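Choline dehydrogenase and related flavoproteins (PDB 3Q9T) oxidises formate as a formate oxidase of the glucose-methanol-choline oxidoreductase family, using an 8-formyl-FAD cofactor. Local coordinates at residues V246-A249 against A250-L254; L264-G267 against V268-P272. All coordinates share one frame; numbering follows the deposited sequence.

Contact 1 of 2, residues V246-A249 against A250-L254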
loop_
_atom_site.group_PDB
_atom_site.type_symbol
_atom_site.label_atom_id
_atom_site.label_comp_id
_atom_site.label_asym_id
_atom_site.label_seq_id
_atom_site.Cartn_x
_atom_site.Cartn_y
_atom_site.Cartn_z
ATOM N N VAL A 246 3.807 8.496 32.731
ATOM C CA VAL A 246 4.403 7.427 31.932
ATOM C C VAL A 246 4.013 6.055 32.448
ATOM O O VAL A 246 3.604 5.908 33.599
ATOM C CB VAL A 246 5.945 7.523 31.873
ATOM C CG1 VAL A 246 6.366 8.852 31.247
ATOM C CG2 VAL A 246 6.539 7.360 33.251
ATOM N N VAL A 247 4.129 5.053 31.580
ATOM C CA VAL A 247 3.844 3.680 31.953
ATOM C C VAL A 247 5.126 2.860 31.903
ATOM O O VAL A 247 5.869 2.932 30.930
ATOM C CB VAL A 247 2.810 3.058 30.989
ATOM C CG1 VAL A 247 2.409 1.655 31.452
ATOM C CG2 VAL A 247 1.609 3.955 30.883
ATOM N N THR A 248 5.389 2.092 32.954
ATOM C CA THR A 248 6.599 1.279 33.008
ATOM C C THR A 248 6.420 -0.062 32.329
ATOM O O THR A 248 5.303 -0.456 31.999
ATOM C CB THR A 248 7.055 1.011 34.459
ATOM O OG1 THR A 248 6.058 0.248 35.146
ATOM C CG2 THR A 248 7.316 2.312 35.199
ATOM N N ALA A 249 7.534 -0.765 32.152
ATOM C CA ALA A 249 7.558 -2.109 31.579
ATOM C C ALA A 249 6.641 -3.064 32.331
ATOM O O ALA A 249 6.049 -3.975 31.741
ATOM C CB ALA A 249 8.977 -2.642 31.578
ATOM N N ALA A 250 6.523 -2.846 33.636
ATOM C CA ALA A 250 5.652 -3.657 34.478
ATOM C C ALA A 250 4.212 -3.169 34.446
ATOM O O ALA A 250 3.347 -3.747 35.092
ATOM C CB ALA A 250 6.163 -3.658 35.911
ATOM N N GLY A 251 3.954 -2.091 33.716
ATOM C CA GLY A 251 2.585 -1.605 33.573
ATOM C C GLY A 251 2.101 -0.729 34.717
ATOM O O GLY A 251 0.908 -0.662 34.984
ATOM N N ASN A 252 3.030 -0.052 35.390
ATOM C CA ASN A 252 2.662 0.919 36.419
ATOM C C ASN A 252 2.725 2.332 35.882
ATOM O O ASN A 252 3.645 2.682 35.131
ATOM C CB ASN A 252 3.587 0.797 37.613
ATOM C CG ASN A 252 3.492 -0.545 38.260
ATOM O OD1 ASN A 252 4.490 -1.258 38.401
ATOM N ND2 ASN A 252 2.280 -0.914 38.658
ATOM N N GLU A 253 1.744 3.141 36.250
ATOM C CA GLU A 253 1.709 4.521 35.799
ATOM C C GLU A 253 2.394 5.419 36.824
ATOM O O GLU A 253 2.095 5.380 38.018
ATOM C CB GLU A 253 0.273 4.980 35.495
ATOM C CG GLU A 253 -0.433 4.104 34.451
ATOM C CD GLU A 253 -1.672 4.749 33.850
ATOM O OE1 GLU A 253 -2.171 4.229 32.828
ATOM O OE2 GLU A 253 -2.142 5.777 34.386
ATOM N N LEU A 254 3.332 6.219 36.339
ATOM C CA LEU A 254 4.152 7.067 37.195
ATOM C C LEU A 254 3.965 8.515 36.765
ATOM O O LEU A 254 3.895 8.806 35.571
ATOM C CB LEU A 254 5.624 6.674 37.055
ATOM C CG LEU A 254 6.260 5.705 38.049
ATOM C CD1 LEU A 254 5.270 4.676 38.549
ATOM C CD2 LEU A 254 7.469 5.040 37.428
HETATM O O HOH W 1 6.987 -0.210 37.731
#
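Thr248 and Asn252 meet where the hairpin of strands 240-248 and 253-258 reverses. Thr248 OG1 lies between its own backbone N and carbonyl carbon (chi1 63°), which swings the hydroxyl across the bend to accept the N-H of Asn252, N to OG1 3.1 Å. The backbone bond from Thr248 N to Asn252 O, 2.9 Å, joins the same two residues. A water spans their side chains, 2.8 Å from both Thr248 OG1 and Asn252 OD1, and donates to the latter.

The same torsion sends the methyl the other way: Thr248 CG2 meets Leu254 CD2 at 3.5 Å, the two side chains crossing at about a right angle. Further along that face Val246 CG2 rests on Leu254 CB, while on the other face Val247 CG2 lies alongside Glu253 CG. Glu253 OE2 pairs in a salt bridge with Lys230 of strand 227-235, the strand next to 240-248 in the sheet.

Behind these contacts stands a type I turn plus G1 bulge, running from Thr248 to Gly251 and closed by Gly251 N to Thr248 O at 2.7 Å. Its bulge position needs a positive phi (83°), which suits Gly251, since a side chain there would press against the preceding carbonyl oxygen. Val246 and Leu254 form an antiparallel hydrogen-bonded pair through two nearly straight bonds, followed by the non-hydrogen-bonded pair Val247-Glu253.

Threonine suits this bend because one beta-carbon supplies both a polar and an apolar branch: the hydroxyl ties the exposed turn to Asn252 and water, while the methyl extends the apolar face begun by Val246 and Leu254.

Contact 2 of 2, residues L264-G267 against V268-P272. With FAY ([(2R,3S,4R,5R)-5-(6-amino-9H-purin-9-yl)-3,4-dihydroxytetrahydrofuran-2-yl]methyl (2R,3S,4S)-5-(8-formyl-7-methyl-2,4-dioxo-3,4-dihydrobenzo[g]pteridin-10(2H)-yl)-2,3,4-trihydroxypentyl dihydrogen diphosphate), chain D.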
loop_
_atom_site.group_PDB
_atom_site.type_symbol
_atom_site.label_atom_id
_atom_site.label_comp_id
_atom_site.label_asym_id
_atom_site.label_seq_id
_atom_site.Cartn_x
_atom_site.Cartn_y
_atom_site.Cartn_z
ATOM N N LEU A 264 8.685 18.968 25.400
ATOM C CA LEU A 264 8.197 17.829 24.642
ATOM C C LEU A 264 9.070 17.631 23.399
ATOM O O LEU A 264 9.138 18.496 22.538
ATOM C CB LEU A 264 6.737 18.044 24.261
ATOM C CG LEU A 264 6.080 16.962 23.394
ATOM C CD1 LEU A 264 6.287 15.579 23.978
ATOM C CD2 LEU A 264 4.572 17.262 23.213
ATOM N N SER A 265 9.739 16.481 23.344
ATOM C CA SER A 265 10.681 16.132 22.295
ATOM C C SER A 265 10.419 14.716 21.736
ATOM O O SER A 265 11.351 13.932 21.520
ATOM C CB SER A 265 12.111 16.199 22.855
ATOM O OG SER A 265 12.413 17.492 23.370
ATOM N N GLN A 266 9.161 14.373 21.492
ATOM C CA GLN A 266 8.862 12.994 21.106
ATOM C C GLN A 266 8.937 12.785 19.597
ATOM O O GLN A 266 8.646 11.699 19.109
ATOM C CB GLN A 266 7.513 12.525 21.669
ATOM C CG GLN A 266 7.523 12.255 23.177
ATOM C CD GLN A 266 6.350 11.374 23.607
ATOM O OE1 GLN A 266 6.401 10.722 24.642
ATOM N NE2 GLN A 266 5.287 11.373 22.814
ATOM N N GLY A 267 9.355 13.817 18.866
ATOM C CA GLY A 267 9.550 13.703 17.425
ATOM C C GLY A 267 8.303 14.064 16.645
ATOM O O GLY A 267 7.213 14.142 17.214
ATOM N N VAL A 268 8.467 14.256 15.336
ATOM C CA VAL A 268 7.396 14.709 14.450
ATOM C C VAL A 268 6.091 13.912 14.504
ATOM O O VAL A 268 5.013 14.468 14.252
ATOM C CB VAL A 268 7.868 14.742 12.964
ATOM C CG1 VAL A 268 8.115 13.330 12.454
ATOM C CG2 VAL A 268 6.842 15.499 12.085
ATOM N N PHE A 269 6.169 12.618 14.814
ATOM C CA PHE A 269 4.948 11.817 14.872
ATOM C C PHE A 269 4.327 11.733 16.279
ATOM O O PHE A 269 3.107 11.808 16.410
ATOM C CB PHE A 269 5.169 10.408 14.310
ATOM C CG PHE A 269 5.716 10.379 12.901
ATOM C CD1 PHE A 269 6.791 9.549 12.581
ATOM C CD2 PHE A 269 5.146 11.153 11.899
ATOM C CE1 PHE A 269 7.302 9.517 11.289
ATOM C CE2 PHE A 269 5.652 11.140 10.605
ATOM C CZ PHE A 269 6.721 10.321 10.291
ATOM N N GLU A 270 5.145 11.550 17.318
ATOM C CA GLU A 270 4.603 11.281 18.659
ATOM C C GLU A 270 4.366 12.545 19.459
ATOM O O GLU A 270 3.527 12.555 20.364
ATOM C CB GLU A 270 5.490 10.333 19.479
ATOM C CG GLU A 270 5.606 8.929 18.926
ATOM C CD GLU A 270 4.418 8.023 19.273
ATOM O OE1 GLU A 270 3.678 8.286 20.249
ATOM O OE2 GLU A 270 4.233 7.027 18.558
ATOM N N THR A 271 5.116 13.601 19.155
ATOM C CA THR A 271 4.854 14.867 19.806
ATOM C C THR A 271 3.393 15.337 19.579
ATOM O O THR A 271 2.669 15.577 20.543
ATOM C CB THR A 271 5.846 15.949 19.369
ATOM O OG1 THR A 271 7.060 15.803 20.111
ATOM C CG2 THR A 271 5.258 17.332 19.617
ATOM N N PRO A 272 2.953 15.463 18.313
ATOM C CA PRO A 272 1.548 15.880 18.135
ATOM C C PRO A 272 0.535 14.897 18.739
ATOM O O PRO A 272 -0.527 15.311 19.205
ATOM C CB PRO A 272 1.375 15.923 16.612
ATOM C CG PRO A 272 2.496 15.045 16.076
ATOM C CD PRO A 272 3.643 15.293 17.017
HETATM P P FAY D . 13.805 14.402 16.677
HETATM N N1 FAY D . 18.812 13.303 8.872
HETATM C C2 FAY D . 20.092 13.692 8.483
HETATM O O2 FAY D . 20.482 14.832 8.703
HETATM N N3 FAY D . 21.066 12.733 8.301
HETATM C C4 FAY D . 20.684 11.467 7.934
HETATM O O4 FAY D . 21.390 10.874 7.097
HETATM N N5 FAY D . 18.984 9.792 7.973
HETATM C C6 FAY D . 17.590 7.964 8.456
HETATM C C7 FAY D . 16.523 7.392 9.128
HETATM C C8 FAY D . 15.721 8.191 9.949
HETATM O O8 FAY D . 14.130 8.144 11.668
HETATM C C9 FAY D . 16.080 9.526 10.177
HETATM P PA FAY D . 13.618 11.698 17.490
HETATM C "C1'" FAY D . 16.575 12.409 10.470
HETATM C C10 FAY D . 18.430 11.987 8.767
HETATM N N10 FAY D . 17.339 11.506 9.498
HETATM N N1A FAY D . 6.872 7.622 25.072
HETATM O O1A FAY D . 12.929 10.534 16.860
HETATM C C1B FAY D . 10.888 9.020 21.991
HETATM O O1P FAY D . 14.465 14.869 17.952
HETATM C "C2'" FAY D . 17.275 12.497 11.847
HETATM O "O2'" FAY D . 17.647 11.215 12.206
HETATM C C2A FAY D . 8.204 7.737 25.422
HETATM O O2A FAY D . 15.101 11.717 17.280
HETATM C C2B FAY D . 11.493 8.220 20.851
HETATM O O2B FAY D . 11.853 6.902 21.222
HETATM O O2P FAY D . 12.808 15.428 16.171
HETATM C "C3'" FAY D . 16.616 13.199 13.079
HETATM O "O3'" FAY D . 16.808 12.549 14.333
HETATM N N3A FAY D . 9.148 8.117 24.482
HETATM C C3B FAY D . 12.716 9.048 20.523
HETATM O O3B FAY D . 13.745 8.704 21.417
HETATM O O3P FAY D . 12.969 13.054 16.958
HETATM C "C4'" FAY D . 15.142 13.492 12.952
HETATM O "O4'" FAY D . 14.984 14.140 11.693
HETATM C C4A FAY D . 8.758 8.384 23.209
HETATM C C4B FAY D . 12.295 10.458 20.859
HETATM O O4B FAY D . 11.113 10.361 21.636
HETATM C C4X FAY D . 19.345 11.100 8.169
HETATM C "C5'" FAY D . 14.650 14.371 14.127
HETATM O "O5'" FAY D . 14.864 13.991 15.495
HETATM C C5A FAY D . 7.419 8.284 22.840
HETATM C C5B FAY D . 12.063 11.280 19.606
HETATM O O5B FAY D . 13.319 11.641 19.089
HETATM C C5X FAY D . 17.803 9.338 8.518
HETATM C C6A FAY D . 6.464 7.893 23.777
HETATM N N6A FAY D . 5.193 7.699 23.399
HETATM N N7A FAY D . 7.323 8.609 21.535
HETATM C C7M FAY D . 16.156 5.966 8.797
HETATM C C8A FAY D . 8.549 8.922 21.066
HETATM C C8M FAY D . 14.857 7.508 10.939
HETATM C C9A FAY D . 17.090 10.131 9.432
HETATM N N9A FAY D . 9.443 8.782 22.087
HETATM O O HOH W 2 7.969 10.861 16.526
HETATM O O HOH W 3 2.681 9.997 22.091
#
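The strand-to-helix junction of the FAD-binding domain, on the adenine side of the cofactor pocket, brings Gln266 and Glu270 together beside the 8-formyl-FAD. The amide of Gln266 lies over a face of the adenine, its CD 3.4 Å from FAY C5A and its OE1 3.0 Å from FAY C6A. OE1 is bonded to Ser229. NE2 turns back to the helix, with a weak bond to Glu270 O at 3.2 Å; it also donates to a water that lies 2.7 Å from Glu270 OE1, bridging the two side chains. Glu270 CG, beside its own backbone N (chi1 -65°), comes to 3.1 Å from FAY N7A. The bend at chi2 then turns the carboxylate aside, OE2 to Tyr67 and OE1 to Lys273.

Thr271 closes the junction from the helix side. With OG1 beside its own backbone N (chi1 -81°), it accepts a bent bond from Gln266 N at 2.9 Å. OG1 also bonds to Asp542, which accepts Gly267 N as well, so one carboxylate ties loop to helix. Thr271 CG2 packs 3.7 Å from Leu264 CD2. The first helical turn is closed by Thr271 N to Gly267 O at 2.9 Å. Gly267 has a positive phi (91°), readily adopted without a side chain, and its CA approaches the diphosphate at FAY O3P.

Glutamine suits its place because its amide, held at OE1 by Ser229 and more loosely at NE2 by Glu270 O and water, is fixed nearly flat over the adenine.

Contact 1 closes before contact 2 opens, and strand 253-258 followed by strand 261-264 carries the chain from one to the other. Their centres lie 20 Å apart and their nearest atoms about 7 Å, without touching. The hairpin belongs to the sheet of strands 6-7, 253-258, 240-248 and 227-235, whereas 264-272 leaves the parallel Rossmann-type sheet. Both relate to the adenine end of the cofactor: contact 2 lines it directly, while the side chain of Val246 remains about 6 Å from FAY. Ser229, whose backbone N is hydrogen-bonded to the cofactor, is close to both, its side chain about 5 Å from that of Val246 and about 3 Å from that of Gln266.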